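Local atomic coordinates of Alr4995 protein (Nostoc sp., PDB entry 6LRF), a protein that acts as a bifunctional arginine dihydrolase and ornithine cyclodeaminase in a cyanobacterium, joining a GME-family hydrolase region to a Rossmann-fold region. Residues S509-E514 with Q689-L694; M629-S634 with G681-L686. All blocks are in the same frame, centred on the assembly; numbering follows the deposited sequence.

Interaction 1: S509-E514 with Q689-L694; sequences SRLIRE and QQLDKL
Arg510 and Asp692 pair across two helices of the Rossmann-fold region, helix 505-513 and the C-terminal helix 680-694, in a contact that shows how a charged clasp can sit beside an apolar one. The polar half is a salt-bridge network of three residues. Arg510 and Asp692 approach from opposite directions, and the arginine grips the carboxylate end-on, one terminal nitrogen to each oxygen. NH2 of Arg510 lies 2.6 Å from OD1 of Asp692. The second bond is longer, NH1 of Arg510 reaching OD2 of Asp692 at 3.2 Å, and both are only modestly bent. Each oxygen uses its syn lone pair and lies close to the guanidinium plane, although the planes of the two flat groups are turned 33° against each other.

The NE-H of the arginine turns back within its own segment, where NE of Arg510 forms a salt bridge with OE2 of Glu514, four residues on and just past the end of the helix; the modelled separation is too short to be taken at face value. The paired bonds to Asp692 probably limit rotation of the guanidinium, and its positive charge probably eases the proximity of the two acids. With an alanine here, Asp692 and Glu514 would probably be left without the cation they share, and the polar link between the helices would be lost.

The apolar half lies alongside and is buried. Leu511 and Leu691 cross at about a right angle, and both also touch Tyr516, which extends the apolar patch; Leu511 further meets Leu687 of the C-terminal helix. With its CG beside the backbone N (chi1 -73°), Leu511 brings one methyl branch to its partner, CD2 of Leu511 standing 3.5 Å from CD1 of Leu691, a close approach for two methyl carbons.

Interaction 2: M629-S634 with G681-L686; sequences MILMLS and GLFLSL
Leu631 and Leu633 of strand 629-633 meet Phe683 and Leu684 of helix 680-694 in the alpha/beta layering of a Rossmann fold, where a helix covers one face of a parallel sheet. The strand lies inside that sheet, between strands 491-495 and 651-656. The helix runs roughly against it, their N-to-C directions 138° apart and the axes of the two short segments 10.7 Å from each other at closest approach. Along the strand, Leu631 makes the first contact: its CD1 comes within 4.5 Å of CE2 of Phe683, approaching the ring obliquely.

Two residues on, Leu633 engages both helix residues. Its CD2 reaches the same ring, 4.3 Å from CD2 of Phe683, and both leucines thus meet the phenyl group from the sheet side, while Val474 of helix 467-486 also packs on it. The contact between the two segments is apolar, with no hydrogen bond across it. Leu633 and Leu684 reach toward each other tip to tip. The CB of Leu684 does not point straight at the strand, but with CG anti to the carbonyl carbon (chi1 -72°) the end of the side chain swings nearer, and its CD2 touches both methyls of the strand leucine, at 3.9 Å from CD1 of Leu633 and 4.2 Å from CD2 of Leu633.

Overall arrangement
Both contacts use helix 680-694, which lies close to the end of the modelled chain, and their centres are only 12 Å apart. Its earlier turns, in interaction 2, cover the parallel sheet and already touch helix 505-513; its last turns, in interaction 1, continue the contact with that helix. Along the chain, the pairing of 629-634 with 681-686 is nested inside the loop closed by 509-514 with 689-694. The two meet directly, CD1 of Leu511 being 4.0 Å from CD2 of Leu684, so their apolar parts are continuous. One terminal helix thus ties a central strand and a second helix of the Rossmann-fold region together, with a salt bridge beyond the buried leucines.

Interaction 1: S509-E514 with Q689-L694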
# COMPACT_ATOMS: atom_id res chain seq x y z
N SER B 509 4.44 -12.62 25.52
CA SER B 509 4.46 -13.54 26.67
C SER B 509 5.49 -13.12 27.69
O SER B 509 5.24 -13.14 28.90
CB SER B 509 4.81 -14.97 26.22
OG SER B 509 3.73 -15.60 25.58
N ARG B 510 6.66 -12.77 27.19
CA ARG B 510 7.76 -12.38 28.06
C ARG B 510 7.43 -11.08 28.80
O ARG B 510 7.61 -10.99 30.02
CB ARG B 510 9.04 -12.23 27.25
CG ARG B 510 10.17 -11.66 28.06
CD ARG B 510 11.48 -12.37 27.81
NE ARG B 510 12.50 -11.78 28.68
CZ ARG B 510 13.42 -10.92 28.27
NH1 ARG B 510 13.47 -10.56 26.99
NH2 ARG B 510 14.29 -10.42 29.14
N LEU B 511 6.92 -10.08 28.07
CA LEU B 511 6.46 -8.84 28.69
C LEU B 511 5.49 -9.07 29.86
O LEU B 511 5.62 -8.43 30.91
CB LEU B 511 5.78 -7.95 27.65
CG LEU B 511 6.73 -7.28 26.65
CD1 LEU B 511 5.92 -6.50 25.64
CD2 LEU B 511 7.70 -6.37 27.38
N ILE B 512 4.53 -9.97 29.68
CA ILE B 512 3.53 -10.26 30.71
C ILE B 512 4.17 -10.94 31.92
O ILE B 512 3.87 -10.62 33.08
CB ILE B 512 2.38 -11.15 30.14
CG1 ILE B 512 1.56 -10.39 29.08
CG2 ILE B 512 1.48 -11.63 31.26
CD1 ILE B 512 0.72 -11.28 28.18
N ARG B 513 5.04 -11.90 31.63
CA ARG B 513 5.79 -12.66 32.64
C ARG B 513 6.63 -11.76 33.55
O ARG B 513 6.71 -11.99 34.74
CB ARG B 513 6.68 -13.68 31.94
CG ARG B 513 7.16 -14.82 32.81
CD ARG B 513 7.51 -16.04 31.95
NE ARG B 513 8.59 -15.78 30.99
CZ ARG B 513 8.48 -15.91 29.67
NH1 ARG B 513 7.33 -16.29 29.12
NH2 ARG B 513 9.53 -15.65 28.90
N GLU B 514 7.23 -10.72 32.97
CA GLU B 514 8.17 -9.85 33.68
C GLU B 514 7.58 -8.52 34.20
O GLU B 514 8.34 -7.60 34.53
CB GLU B 514 9.36 -9.57 32.77
CG GLU B 514 10.04 -10.86 32.34
CD GLU B 514 11.28 -10.64 31.49
OE1 GLU B 514 11.66 -9.47 31.27
OE2 GLU B 514 11.88 -11.65 31.04
N GLN B 689 14.46 -6.71 23.34
CA GLN B 689 15.90 -6.51 23.28
C GLN B 689 16.26 -5.21 23.98
O GLN B 689 17.19 -5.15 24.77
CB GLN B 689 16.40 -6.48 21.84
CG GLN B 689 16.43 -7.83 21.16
CD GLN B 689 16.55 -7.71 19.66
OE1 GLN B 689 16.03 -8.54 18.90
NE2 GLN B 689 17.23 -6.66 19.21
N GLN B 690 15.50 -4.16 23.69
CA GLN B 690 15.78 -2.85 24.25
C GLN B 690 15.54 -2.79 25.75
O GLN B 690 16.19 -2.03 26.46
CB GLN B 690 14.95 -1.79 23.54
CG GLN B 690 15.43 -0.39 23.78
CD GLN B 690 16.75 -0.10 23.11
OE1 GLN B 690 17.29 -0.94 22.37
NE2 GLN B 690 17.29 1.08 23.36
N LEU B 691 14.60 -3.60 26.24
CA LEU B 691 14.30 -3.64 27.68
C LEU B 691 15.38 -4.37 28.45
O LEU B 691 15.54 -4.18 29.66
CB LEU B 691 12.96 -4.31 27.94
CG LEU B 691 11.73 -3.45 27.71
CD1 LEU B 691 10.53 -4.34 27.53
CD2 LEU B 691 11.52 -2.52 28.89
N ASP B 692 16.10 -5.24 27.75
CA ASP B 692 17.17 -5.99 28.38
C ASP B 692 18.40 -5.09 28.55
O ASP B 692 19.09 -5.16 29.57
CB ASP B 692 17.50 -7.22 27.55
CG ASP B 692 16.42 -8.29 27.66
OD1 ASP B 692 15.77 -8.37 28.73
OD2 ASP B 692 16.23 -9.05 26.68
N LYS B 693 18.65 -4.24 27.56
CA LYS B 693 19.75 -3.30 27.61
C LYS B 693 19.60 -2.32 28.77
O LYS B 693 20.58 -1.82 29.31
CB LYS B 693 19.85 -2.53 26.29
CG LYS B 693 20.05 -3.42 25.09
CD LYS B 693 20.33 -2.61 23.84
CE LYS B 693 20.48 -3.53 22.63
NZ LYS B 693 20.87 -2.77 21.41
N LEU B 694 18.35 -2.07 29.17
CA LEU B 694 18.05 -1.12 30.23
C LEU B 694 18.31 -1.64 31.64
O LEU B 694 18.85 -0.93 32.49
CB LEU B 694 16.59 -0.67 30.14
CG LEU B 694 16.24 0.27 28.99
CD1 LEU B 694 14.82 0.77 29.18
CD2 LEU B 694 17.22 1.43 28.93

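Interaction 2: M629-S634 with G681-L686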
# COMPACT_ATOMS: atom_id res chain seq x y z
N MSE B 629 -0.29 3.91 30.28
CA MSE B 629 0.08 3.64 28.92
C MSE B 629 -0.79 2.55 28.35
O MSE B 629 -1.13 1.60 29.05
CB MSE B 629 1.55 3.23 28.82
CG MSE B 629 1.97 2.86 27.40
SE MSE B 629 3.91 2.64 27.20
CE MSE B 629 4.41 4.49 27.53
N ILE B 630 -1.14 2.70 27.08
CA ILE B 630 -1.84 1.67 26.35
C ILE B 630 -0.98 1.30 25.16
O ILE B 630 -0.61 2.16 24.36
CB ILE B 630 -3.23 2.14 25.91
CG1 ILE B 630 -4.04 2.60 27.13
CG2 ILE B 630 -3.95 1.04 25.14
CD1 ILE B 630 -5.39 3.11 26.78
N LEU B 631 -0.63 0.02 25.07
CA LEU B 631 0.15 -0.53 23.98
C LEU B 631 -0.80 -1.23 22.99
O LEU B 631 -1.40 -2.26 23.31
CB LEU B 631 1.18 -1.51 24.53
CG LEU B 631 2.42 -1.82 23.70
CD1 LEU B 631 3.15 -0.53 23.38
CD2 LEU B 631 3.32 -2.77 24.49
N MSE B 632 -0.95 -0.68 21.80
CA MSE B 632 -1.92 -1.21 20.86
C MSE B 632 -1.20 -1.99 19.76
O MSE B 632 -0.61 -1.41 18.84
CB MSE B 632 -2.79 -0.09 20.29
CG MSE B 632 -3.86 0.41 21.27
SE MSE B 632 -4.53 2.21 20.85
CE MSE B 632 -2.86 3.21 21.00
N LEU B 633 -1.26 -3.31 19.87
CA LEU B 633 -0.46 -4.17 19.02
C LEU B 633 -1.34 -4.79 17.93
O LEU B 633 -1.96 -5.85 18.13
CB LEU B 633 0.24 -5.24 19.86
CG LEU B 633 1.13 -4.73 21.01
CD1 LEU B 633 1.52 -5.89 21.93
CD2 LEU B 633 2.37 -4.01 20.49
N SER B 634 -1.34 -4.10 16.79
CA SER B 634 -2.20 -4.33 15.62
C SER B 634 -3.52 -5.04 15.94
O SER B 634 -3.72 -6.19 15.57
CB SER B 634 -1.44 -5.12 14.53
OG SER B 634 -1.02 -6.38 14.99
N GLY B 681 5.66 -8.04 15.23
CA GLY B 681 6.62 -8.98 15.79
C GLY B 681 8.01 -8.38 15.79
O GLY B 681 8.77 -8.53 16.75
N LEU B 682 8.35 -7.69 14.70
CA LEU B 682 9.59 -6.93 14.66
C LEU B 682 9.62 -5.93 15.82
O LEU B 682 10.60 -5.87 16.58
CB LEU B 682 9.74 -6.18 13.33
CG LEU B 682 10.96 -5.23 13.27
CD1 LEU B 682 12.25 -5.97 13.63
CD2 LEU B 682 11.09 -4.59 11.91
N PHE B 683 8.52 -5.18 15.97
CA PHE B 683 8.40 -4.18 17.03
C PHE B 683 8.62 -4.80 18.39
O PHE B 683 9.40 -4.28 19.20
CB PHE B 683 7.02 -3.49 16.97
CG PHE B 683 6.82 -2.45 18.05
CD1 PHE B 683 7.16 -1.13 17.82
CD2 PHE B 683 6.30 -2.80 19.29
CE1 PHE B 683 6.98 -0.17 18.80
CE2 PHE B 683 6.13 -1.84 20.28
CZ PHE B 683 6.47 -0.53 20.03
N LEU B 684 7.93 -5.91 18.66
CA LEU B 684 8.04 -6.59 19.95
C LEU B 684 9.43 -7.19 20.17
O LEU B 684 9.92 -7.26 21.31
CB LEU B 684 6.98 -7.68 20.06
CG LEU B 684 5.54 -7.17 20.25
CD1 LEU B 684 4.51 -8.24 19.92
CD2 LEU B 684 5.35 -6.66 21.67
N SER B 685 10.07 -7.63 19.10
CA SER B 685 11.39 -8.21 19.23
C SER B 685 12.38 -7.16 19.76
O SER B 685 13.06 -7.36 20.78
CB SER B 685 11.86 -8.78 17.90
OG SER B 685 12.98 -9.63 18.11
N LEU B 686 12.44 -6.02 19.08
CA LEU B 686 13.27 -4.89 19.47
C LEU B 686 12.95 -4.38 20.86
O LEU B 686 13.85 -4.04 21.63
CB LEU B 686 13.07 -3.75 18.48
CG LEU B 686 13.48 -4.03 17.04
CD1 LEU B 686 12.94 -2.94 16.13
CD2 LEU B 686 14.99 -4.11 16.98